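Local coordinates for DUF1254 domain-containing protein (Vibrio parahaemolyticus, PDB 3U07) that is of unknown function, a probably secreted or periplasmic protein that joins a DUF1254 and a DUF1214 family region in one chain, at residues A[361-365]-A[366-370]. The protein carries 2 engineered substitutions. Numbering follows the deposited sequence.
Sequences AKNDL and NRHSR
The N363 side-chain amide bonds at both its O and N ends to the backbone of R367, just past a tight turn. The backbone N of R367 donates to OD1 of N363 at 3.1 Å, nearly straight (170°), in the carbonyl plane and on a lone pair. ND2 of N363 donates to O of R367 at 2.9 Å in a more bent bond, reaching it from above the carbonyl plane, and also to O of A361 at 3.1 Å. A chi1 of 63° puts CG between the backbone N and carbonyl carbon of N363, and the bonds at OD1 and ND2 hold the amide's rotation. The type I beta turn N363–N366 is closed by N366 N donating to O of N363 at 3.1 Å.

The H368 ring lies obliquely to this amide, the two planes 55° apart. O of A361 meets the ring edge, while NE2 of H368 donates in the ring plane to OD1 of N366 at 3.2 Å.

Packing thins toward solvent at D364 and N366, both exposed. CB of L365 meets CB of R367 at 3.9 Å, and P402 of strand 400-402 packs against both and against N363. NH1 of R367 bonds to O of D397 and O of F400, and the R367 and R370 guanidinium groups lie face over face. E391 receives the backbone N-H groups of D364 and L365, and the loop leads from strand 347-354 into its antiparallel neighbour 369-371, at the sheet's edge within the chain.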
ATOM      1  N   ALA A 361      -0.747 -11.390  18.770  1.00 51.39           N
ATOM      2  CA  ALA A 361      -0.623 -11.760  20.170  1.00 54.55           C
ATOM      3  C   ALA A 361      -0.006 -13.128  20.391  1.00 53.55           C
ATOM      4  O   ALA A 361      -0.304 -14.089  19.680  1.00 44.07           O
ATOM      5  CB  ALA A 361      -1.988 -11.685  20.848  1.00 56.55           C
ATOM      6  N   LYS A 362       0.856 -13.200  21.397  1.00 55.89           N
ATOM      7  CA  LYS A 362       1.539 -14.432  21.746  1.00 56.68           C
ATOM      8  C   LYS A 362       0.576 -15.523  22.185  1.00 49.05           C
ATOM      9  O   LYS A 362      -0.385 -15.269  22.907  1.00 53.42           O
ATOM     10  CB  LYS A 362       2.543 -14.165  22.874  1.00 62.43           C
ATOM     11  CG  LYS A 362       3.216 -15.413  23.431  1.00 67.18           C
ATOM     12  CD  LYS A 362       4.206 -15.063  24.525  1.00 75.67           C
ATOM     13  CE  LYS A 362       5.556 -15.700  24.247  1.00 83.17           C
ATOM     14  NZ  LYS A 362       6.088 -15.275  22.920  1.00 84.68           N
ATOM     15  N   ASN A 363       0.831 -16.738  21.717  1.00 42.37           N
ATOM     16  CA  ASN A 363       0.040 -17.899  22.092  1.00 45.13           C
ATOM     17  C   ASN A 363       0.951 -19.104  21.882  1.00 47.92           C
ATOM     18  O   ASN A 363       1.930 -19.021  21.140  1.00 57.44           O
ATOM     19  CB  ASN A 363      -1.266 -17.984  21.279  1.00 45.92           C
ATOM     20  CG  ASN A 363      -1.042 -18.154  19.792  1.00 50.66           C
ATOM     21  OD1 ASN A 363      -0.781 -19.257  19.310  1.00 48.99           O
ATOM     22  ND2 ASN A 363      -1.154 -17.055  19.051  1.00 52.16           N
ATOM     23  N   ASP A 364       0.659 -20.209  22.556  1.00 54.14           N
ATOM     24  CA  ASP A 364       1.508 -21.391  22.457  1.00 57.16           C
ATOM     25  C   ASP A 364       1.669 -21.990  21.071  1.00 59.95           C
ATOM     26  O   ASP A 364       2.749 -22.459  20.721  1.00 62.87           O
ATOM     27  CB  ASP A 364       1.025 -22.469  23.430  1.00 54.86           C
ATOM     28  CG  ASP A 364       1.177 -22.050  24.877  1.00 60.32           C
ATOM     29  OD1 ASP A 364       2.136 -21.306  25.174  1.00 61.89           O
ATOM     30  OD2 ASP A 364       0.353 -22.471  25.715  1.00 61.42           O
ATOM     31  N   LEU A 365       0.601 -21.973  20.285  1.00 59.19           N
ATOM     32  CA  LEU A 365       0.637 -22.525  18.932  1.00 54.71           C
ATOM     33  C   LEU A 365       1.343 -21.605  17.944  1.00 57.85           C
ATOM     34  O   LEU A 365       1.689 -22.019  16.836  1.00 62.42           O
ATOM     35  CB  LEU A 365      -0.788 -22.792  18.440  1.00 50.59           C
ATOM     36  CG  LEU A 365      -1.487 -24.095  18.831  1.00 52.51           C
ATOM     37  CD1 LEU A 365      -1.227 -24.432  20.286  1.00 59.65           C
ATOM     38  CD2 LEU A 365      -2.975 -23.956  18.561  1.00 45.72           C
ATOM     39  N   ASN A 366       1.566 -20.362  18.352  1.00 59.90           N
ATOM     40  CA  ASN A 366       2.200 -19.381  17.485  1.00 64.94           C
ATOM     41  C   ASN A 366       1.389 -19.345  16.192  1.00 60.79           C
ATOM     42  O   ASN A 366       1.932 -19.312  15.088  1.00 59.87           O
ATOM     43  CB  ASN A 366       3.652 -19.766  17.203  1.00 69.93           C
ATOM     44  CG  ASN A 366       4.598 -18.591  17.348  1.00 76.54           C
ATOM     45  OD1 ASN A 366       4.466 -17.581  16.654  1.00 76.35           O
ATOM     46  ND2 ASN A 366       5.556 -18.712  18.263  1.00 79.28           N
ATOM     47  N   ARG A 367       0.072 -19.373  16.366  1.00 57.07           N
ATOM     48  CA  ARG A 367      -0.894 -19.337  15.278  1.00 51.48           C
ATOM     49  C   ARG A 367      -1.654 -18.030  15.440  1.00 49.22           C
ATOM     50  O   ARG A 367      -2.292 -17.799  16.468  1.00 54.26           O
ATOM     51  CB  ARG A 367      -1.852 -20.521  15.395  1.00 48.65           C
ATOM     52  CG  ARG A 367      -3.002 -20.482  14.412  1.00 48.57           C
ATOM     53  CD  ARG A 367      -3.862 -21.722  14.536  1.00 46.76           C
ATOM     54  NE  ARG A 367      -3.095 -22.930  14.259  1.00 47.18           N
ATOM     55  CZ  ARG A 367      -3.605 -24.156  14.255  1.00 47.79           C
ATOM     56  NH1 ARG A 367      -4.890 -24.342  14.519  1.00 48.81           N
ATOM     57  NH2 ARG A 367      -2.829 -25.197  13.988  1.00 50.29           N
ATOM     58  N   HIS A 368      -1.594 -17.181  14.423  1.00 42.10           N
ATOM     59  CA  HIS A 368      -2.238 -15.881  14.490  1.00 42.92           C
ATOM     60  C   HIS A 368      -3.252 -15.641  13.386  1.00 44.13           C
ATOM     61  O   HIS A 368      -3.926 -14.610  13.368  1.00 41.59           O
ATOM     62  CB  HIS A 368      -1.157 -14.803  14.449  1.00 42.29           C
ATOM     63  CG  HIS A 368      -0.024 -15.072  15.390  1.00 52.76           C
ATOM     64  ND1 HIS A 368      -0.074 -14.747  16.729  1.00 51.91           N
ATOM     65  CD2 HIS A 368       1.152 -15.719  15.204  1.00 56.42           C
ATOM     66  CE1 HIS A 368       1.019 -15.187  17.328  1.00 53.98           C
ATOM     67  NE2 HIS A 368       1.778 -15.781  16.425  1.00 56.43           N
ATOM     68  N   SER A 369      -3.365 -16.593  12.468  1.00 39.77           N
ATOM     69  CA  SER A 369      -4.303 -16.451  11.366  1.00 39.29           C
ATOM     70  C   SER A 369      -4.787 -17.800  10.853  1.00 36.56           C
ATOM     71  O   SER A 369      -4.192 -18.838  11.139  1.00 38.08           O
ATOM     72  CB  SER A 369      -3.642 -15.680  10.221  1.00 40.64           C
ATOM     73  OG  SER A 369      -2.506 -16.381   9.740  1.00 44.25           O
ATOM     74  N   ARG A 370      -5.889 -17.767  10.112  1.00 34.65           N
ATOM     75  CA  ARG A 370      -6.480 -18.955   9.503  1.00 31.81           C
ATOM     76  C   ARG A 370      -6.969 -18.495   8.133  1.00 33.79           C
ATOM     77  O   ARG A 370      -7.325 -17.325   7.960  1.00 28.28           O
ATOM     78  CB  ARG A 370      -7.666 -19.467  10.321  1.00 25.37           C
ATOM     79  CG  ARG A 370      -7.303 -20.165  11.625  1.00 34.70           C
ATOM     80  CD  ARG A 370      -6.684 -21.538  11.381  1.00 29.76           C
ATOM     81  NE  ARG A 370      -5.248 -21.471  11.127  1.00 37.90           N
ATOM     82  CZ  ARG A 370      -4.481 -22.533  10.897  1.00 41.23           C
ATOM     83  NH1 ARG A 370      -5.011 -23.749  10.887  1.00 35.84           N
ATOM     84  NH2 ARG A 370      -3.182 -22.381  10.681  1.00 38.36           N
TER